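PDB 5TU0: Lmo2125 protein from Listeria monocytogenes serovar 1/2a, which binds maltose and probably delivers it to a membrane transporter as an extracellular solute-binding lipoprotein. Local coordinates for residues V13-G18 and K274-S279; D21-I26 and Q289-Y294. The protein carries 2 engineered substitutions. One frame throughout, in Å; residues are numbered along the deposited sequence.

Interaction 1. Residues V13-G18 and K274-S279; sequences VSVDAG and KGWVVS
Val15 and Val13 each put one methyl group against the six-membered ring of Trp276, and these two touches make up the whole contact. Val15 CG1 lies 3.4 Å from Trp276 CH2, a close approach for two carbons. Two residues back along the strand, Val13 CG1 stands 3.8 Å from Trp276 CZ3, the Val13 side chain running at about a right angle to that of the tryptophan. Neither methyl sits squarely over a ring face or at an edge, and no hydrogen bond joins 13-18 to 274-279. The backbones stay well apart, with Val15 CA 9.8 Å from Trp276 CA; the indole spans that gap because its CG is turned anti to the carbonyl carbon (chi1 -78°), which carries the benzo end to the valines. Met66 and Leu292 also pack on Trp276, and Trp291 meets it edge to face. Backbone bonds from Val13 and Val15 to Val41 tie their strand to 37-42. Past the contact, Asp16 N-caps helix 17-34: its OD1 accepts a hydrogen bond from Gly18 N through the anti lone pair, nearly straight at 171°. Strand 10-15, the capped turn and helix 17-34, followed by parallel strand 37-42, form the beta-alpha-beta unit that opens the N-terminal lobe of periplasmic-binding-protein folds.

Interaction 2. Residues D21-I26 and Q289-Y294; sequences DYVNKI and QKWLDY
Val23 and Ile26 of helix 17-34 meet Trp291 and Tyr294 of helix 285-295 in a helix-helix contact of the periplasmic-binding-protein fold. The short segments run nearly perpendicular, at 101°, and their axes come no closer than 13.3 Å, a gap that the two aromatic side chains bridge. Val23 is the first to touch: its CG1 rests 4.2 Å from Trp291 CH2, obliquely to the indole, while its side chain also touches Val13 and Trp276 of the neighbouring strands. One residue earlier, Tyr22 OH hydrogen-bonds Asn300 O, tying the helix to 298-308. Ile26 makes the larger share of the 21-26 side of the contact. With CG1 set between the backbone N and the carbonyl carbon (chi1 71°), CD1 reaches both aromatics, lying 4.2 Å from Trp291 CH2 and 4.0 Å from Tyr294 CE2. The isoleucine crosses the indole at about a right angle but slides past the tyrosine in the opposite direction. Phe30, one turn farther on, meets Trp291 edge to face and packs against the Tyr294 ring as well. The polar link is a single bond: Tyr294 OH donates to Ile26 O over 2.6 Å, lying in the carbonyl plane on a lone pair, with a C=O...donor angle of 145°.

The centres of interactions 1 and 2 lie about 10 Å apart, and the two contacts share one apolar core. Trp276 CZ3 is 3.6 Å from Trp291 NE1, and Val13 CG1 is 3.9 Å from Val23 CG1, which joins strand 10-15 to the helix that follows it. Within the same core, Val278 CG2 packs 3.7 Å from Leu292 CD1, linking strand 272-278 to helix 285-295. Two strand-helix pairs, each consecutive in the chain but far apart from one another in sequence, are thus packed together. The sugar pocket (Asp70, Glu114, Tyr164, Trp241) includes no residue of either contact, and the side chain of Val15 is about 14 Å from a bound glucose unit; separately, that of Trp291 is about 12 Å from the tartronate.

Interaction 1. Residues V13-G18 and K274-S279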
loop_
_atom_site.group_PDB
_atom_site.type_symbol
_atom_site.label_atom_id
_atom_site.label_comp_id
_atom_site.label_asym_id
_atom_site.label_seq_id
_atom_site.Cartn_x
_atom_site.Cartn_y
_atom_site.Cartn_z
ATOM N N VAL A 13 5.821 -20.405 13.230
ATOM C CA VAL A 13 5.812 -19.074 12.625
ATOM C C VAL A 13 6.047 -19.262 11.149
ATOM O O VAL A 13 7.069 -19.819 10.770
ATOM C CB VAL A 13 6.935 -18.198 13.227
ATOM C CG1 VAL A 13 7.026 -16.830 12.536
ATOM C CG2 VAL A 13 6.734 -18.051 14.725
ATOM N N SER A 14 5.078 -18.848 10.325
ATOM C CA SER A 14 5.190 -18.966 8.879
ATOM C C SER A 14 5.388 -17.609 8.230
ATOM O O SER A 14 4.585 -16.687 8.424
ATOM C CB SER A 14 3.959 -19.647 8.276
ATOM O OG SER A 14 4.148 -19.905 6.885
ATOM N N VAL A 15 6.439 -17.488 7.425
ATOM C CA VAL A 15 6.712 -16.241 6.745
ATOM C C VAL A 15 7.222 -16.465 5.343
ATOM O O VAL A 15 7.700 -17.537 4.999
ATOM C CB VAL A 15 7.736 -15.349 7.511
ATOM C CG1 VAL A 15 7.143 -14.815 8.801
ATOM C CG2 VAL A 15 9.066 -16.076 7.772
ATOM N N ASP A 16 7.093 -15.423 4.539
ATOM C CA ASP A 16 7.610 -15.397 3.201
ATOM C C ASP A 16 9.133 -15.509 3.261
ATOM O O ASP A 16 9.749 -15.155 4.266
ATOM C CB ASP A 16 7.212 -14.082 2.552
ATOM C CG ASP A 16 7.544 -14.037 1.113
ATOM O OD1 ASP A 16 8.751 -13.871 0.783
ATOM O OD2 ASP A 16 6.587 -14.132 0.317
ATOM N N ALA A 17 9.723 -15.982 2.174
ATOM C CA ALA A 17 11.173 -16.148 2.073
ATOM C C ALA A 17 11.972 -14.932 2.519
ATOM O O ALA A 17 12.999 -15.080 3.187
ATOM C CB ALA A 17 11.562 -16.527 0.652
ATOM N N GLY A 18 11.489 -13.739 2.182
ATOM C CA GLY A 18 12.181 -12.504 2.530
ATOM C C GLY A 18 12.280 -12.176 4.006
ATOM O O GLY A 18 13.019 -11.288 4.386
ATOM N N LYS A 274 1.826 -4.320 6.346
ATOM C CA LYS A 274 1.597 -5.670 6.809
ATOM C C LYS A 274 1.550 -5.740 8.338
ATOM O O LYS A 274 2.188 -4.941 9.051
ATOM C CB LYS A 274 2.728 -6.586 6.320
ATOM C CG LYS A 274 2.927 -6.661 4.809
ATOM C CD LYS A 274 3.992 -7.711 4.488
ATOM C CE LYS A 274 4.404 -7.771 3.016
ATOM N NZ LYS A 274 5.351 -6.679 2.710
ATOM N N GLY A 275 0.796 -6.712 8.822
ATOM C CA GLY A 275 0.675 -6.975 10.242
ATOM C C GLY A 275 0.914 -8.456 10.516
ATOM O O GLY A 275 0.868 -9.301 9.606
ATOM N N TRP A 276 1.196 -8.763 11.773
ATOM C CA TRP A 276 1.316 -10.125 12.219
ATOM C C TRP A 276 -0.082 -10.554 12.687
ATOM O O TRP A 276 -0.796 -9.779 13.339
ATOM C CB TRP A 276 2.325 -10.235 13.366
ATOM C CG TRP A 276 3.730 -10.206 12.923
ATOM C CD1 TRP A 276 4.545 -9.126 12.818
ATOM C CD2 TRP A 276 4.509 -11.342 12.531
ATOM N NE1 TRP A 276 5.805 -9.523 12.397
ATOM C CE2 TRP A 276 5.795 -10.877 12.194
ATOM C CE3 TRP A 276 4.234 -12.704 12.426
ATOM C CZ2 TRP A 276 6.816 -11.736 11.777
ATOM C CZ3 TRP A 276 5.246 -13.563 12.004
ATOM C CH2 TRP A 276 6.518 -13.067 11.684
ATOM N N VAL A 277 -0.474 -11.775 12.334
ATOM C CA VAL A 277 -1.783 -12.300 12.688
ATOM C C VAL A 277 -1.655 -13.668 13.325
ATOM O O VAL A 277 -0.634 -14.336 13.145
ATOM C CB VAL A 277 -2.712 -12.362 11.462
ATOM C CG1 VAL A 277 -2.832 -10.972 10.838
ATOM C CG2 VAL A 277 -2.228 -13.364 10.411
ATOM N N VAL A 278 -2.686 -14.063 14.079
ATOM C CA VAL A 278 -2.727 -15.354 14.793
ATOM C C VAL A 278 -3.856 -16.203 14.245
ATOM O O VAL A 278 -4.989 -15.738 14.124
ATOM C CB VAL A 278 -2.960 -15.151 16.300
ATOM C CG1 VAL A 278 -3.076 -16.490 17.028
ATOM C CG2 VAL A 278 -1.856 -14.298 16.892
ATOM N N SER A 279 -3.549 -17.447 13.901
ATOM C CA SER A 279 -4.559 -18.385 13.435
ATOM C C SER A 279 -5.634 -18.586 14.508
ATOM O O SER A 279 -5.311 -18.810 15.673
ATOM C CB SER A 279 -3.903 -19.730 13.127
ATOM O OG SER A 279 -4.864 -20.731 12.870
#

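Interaction 2. Residues D21-I26 and Q289-Y294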
loop_
_atom_site.group_PDB
_atom_site.type_symbol
_atom_site.label_atom_id
_atom_site.label_comp_id
_atom_site.label_asym_id
_atom_site.label_seq_id
_atom_site.Cartn_x
_atom_site.Cartn_y
_atom_site.Cartn_z
ATOM N N ASP A 21 15.227 -15.183 7.300
ATOM C CA ASP A 21 16.479 -14.862 8.028
ATOM C C ASP A 21 16.223 -13.957 9.234
ATOM O O ASP A 21 16.822 -14.129 10.301
ATOM C CB ASP A 21 17.499 -14.200 7.103
ATOM C CG ASP A 21 18.016 -15.138 6.020
ATOM O OD1 ASP A 21 17.811 -16.365 6.129
ATOM O OD2 ASP A 21 18.655 -14.645 5.064
ATOM N N TYR A 22 15.332 -12.984 9.047
ATOM C CA TYR A 22 14.964 -12.065 10.104
ATOM C C TYR A 22 14.333 -12.804 11.269
ATOM O O TYR A 22 14.744 -12.611 12.425
ATOM C CB TYR A 22 14.009 -10.979 9.574
ATOM C CG TYR A 22 13.273 -10.257 10.660
ATOM C CD1 TYR A 22 13.929 -9.347 11.478
ATOM C CD2 TYR A 22 11.899 -10.467 10.862
ATOM C CE1 TYR A 22 13.255 -8.684 12.494
ATOM C CE2 TYR A 22 11.215 -9.802 11.871
ATOM C CZ TYR A 22 11.900 -8.906 12.681
ATOM O OH TYR A 22 11.236 -8.229 13.687
ATOM N N VAL A 23 13.355 -13.658 10.976
ATOM C CA VAL A 23 12.698 -14.424 12.030
ATOM C C VAL A 23 13.731 -15.336 12.739
ATOM O O VAL A 23 13.728 -15.430 13.980
ATOM C CB VAL A 23 11.464 -15.196 11.511
ATOM C CG1 VAL A 23 10.911 -16.142 12.570
ATOM C CG2 VAL A 23 10.381 -14.210 11.087
ATOM N N ASN A 24 14.612 -15.967 11.970
ATOM C CA ASN A 24 15.658 -16.827 12.561
ATOM C C ASN A 24 16.608 -16.054 13.466
ATOM O O ASN A 24 16.992 -16.558 14.531
ATOM C CB ASN A 24 16.421 -17.630 11.504
ATOM C CG ASN A 24 15.661 -18.864 11.057
ATOM O OD1 ASN A 24 14.911 -19.459 11.829
ATOM N ND2 ASN A 24 15.861 -19.263 9.815
ATOM N N LYS A 25 16.954 -14.833 13.072
ATOM C CA LYS A 25 17.800 -13.985 13.893
ATOM C C LYS A 25 17.142 -13.641 15.237
ATOM O O LYS A 25 17.778 -13.754 16.276
ATOM C CB LYS A 25 18.157 -12.682 13.179
ATOM C CG LYS A 25 19.179 -11.832 13.928
ATOM C CD LYS A 25 19.637 -10.632 13.107
ATOM C CE LYS A 25 21.017 -10.130 13.503
ATOM N NZ LYS A 25 22.086 -11.033 13.010
ATOM N N ILE A 26 15.874 -13.237 15.221
ATOM C CA ILE A 26 15.227 -12.796 16.461
ATOM C C ILE A 26 14.558 -13.867 17.317
ATOM O O ILE A 26 14.271 -13.603 18.481
ATOM C CB ILE A 26 14.174 -11.693 16.198
ATOM C CG1 ILE A 26 12.933 -12.249 15.476
ATOM C CG2 ILE A 26 14.817 -10.552 15.418
ATOM C CD1 ILE A 26 11.766 -11.272 15.379
ATOM N N GLN A 289 0.233 -14.623 21.204
ATOM C CA GLN A 289 0.020 -13.224 21.633
ATOM C C GLN A 289 1.356 -12.627 22.087
ATOM O O GLN A 289 1.697 -11.484 21.739
ATOM C CB GLN A 289 -1.002 -13.135 22.769
ATOM C CG GLN A 289 -1.185 -11.725 23.325
ATOM C CD GLN A 289 -1.827 -10.780 22.326
ATOM O OE1 GLN A 289 -2.979 -10.978 21.930
ATOM N NE2 GLN A 289 -1.101 -9.728 21.926
ATOM N N LYS A 290 2.112 -13.415 22.853
ATOM C CA LYS A 290 3.421 -12.985 23.312
ATOM C C LYS A 290 4.336 -12.732 22.100
ATOM O O LYS A 290 5.062 -11.764 22.091
ATOM C CB LYS A 290 4.019 -13.979 24.298
ATOM C CG LYS A 290 3.262 -14.033 25.633
ATOM C CD LYS A 290 3.850 -15.097 26.536
ATOM C CE LYS A 290 3.213 -15.128 27.923
ATOM N NZ LYS A 290 1.779 -15.533 27.888
ATOM N N TRP A 291 4.243 -13.565 21.072
ATOM C CA TRP A 291 5.044 -13.372 19.841
ATOM C C TRP A 291 4.716 -12.053 19.153
ATOM O O TRP A 291 5.613 -11.335 18.747
ATOM C CB TRP A 291 4.871 -14.536 18.853
ATOM C CG TRP A 291 5.621 -14.309 17.574
ATOM C CD1 TRP A 291 5.123 -13.799 16.410
ATOM C CD2 TRP A 291 7.014 -14.521 17.354
ATOM N NE1 TRP A 291 6.115 -13.699 15.468
ATOM C CE2 TRP A 291 7.292 -14.137 16.028
ATOM C CE3 TRP A 291 8.060 -14.999 18.152
ATOM C CZ2 TRP A 291 8.572 -14.235 15.474
ATOM C CZ3 TRP A 291 9.336 -15.098 17.598
ATOM C CH2 TRP A 291 9.577 -14.711 16.269
ATOM N N LEU A 292 3.429 -11.744 19.006
ATOM C CA LEU A 292 3.042 -10.475 18.395
ATOM C C LEU A 292 3.623 -9.267 19.151
ATOM O O LEU A 292 4.118 -8.315 18.530
ATOM C CB LEU A 292 1.514 -10.352 18.264
ATOM C CG LEU A 292 0.888 -10.836 16.949
ATOM C CD1 LEU A 292 1.234 -12.287 16.650
ATOM C CD2 LEU A 292 -0.624 -10.637 16.950
ATOM N N ASP A 293 3.553 -9.317 20.485
ATOM C CA ASP A 293 4.067 -8.242 21.354
ATOM C C ASP A 293 5.585 -8.142 21.264
ATOM O O ASP A 293 6.151 -7.048 21.383
ATOM C CB ASP A 293 3.658 -8.473 22.822
ATOM C CG ASP A 293 2.147 -8.325 23.049
ATOM O OD1 ASP A 293 1.439 -7.804 22.158
ATOM O OD2 ASP A 293 1.667 -8.737 24.129
ATOM N N TYR A 294 6.235 -9.293 21.112
ATOM C CA TYR A 294 7.686 -9.347 20.933
ATOM C C TYR A 294 8.128 -8.772 19.572
ATOM O O TYR A 294 8.919 -7.813 19.501
ATOM C CB TYR A 294 8.150 -10.803 21.028
ATOM C CG TYR A 294 9.623 -11.036 20.764
ATOM C CD1 TYR A 294 10.569 -10.782 21.746
ATOM C CD2 TYR A 294 10.067 -11.554 19.545
ATOM C CE1 TYR A 294 11.927 -11.009 21.518
ATOM C CE2 TYR A 294 11.428 -11.781 19.311
ATOM C CZ TYR A 294 12.351 -11.505 20.309
ATOM O OH TYR A 294 13.705 -11.709 20.116
#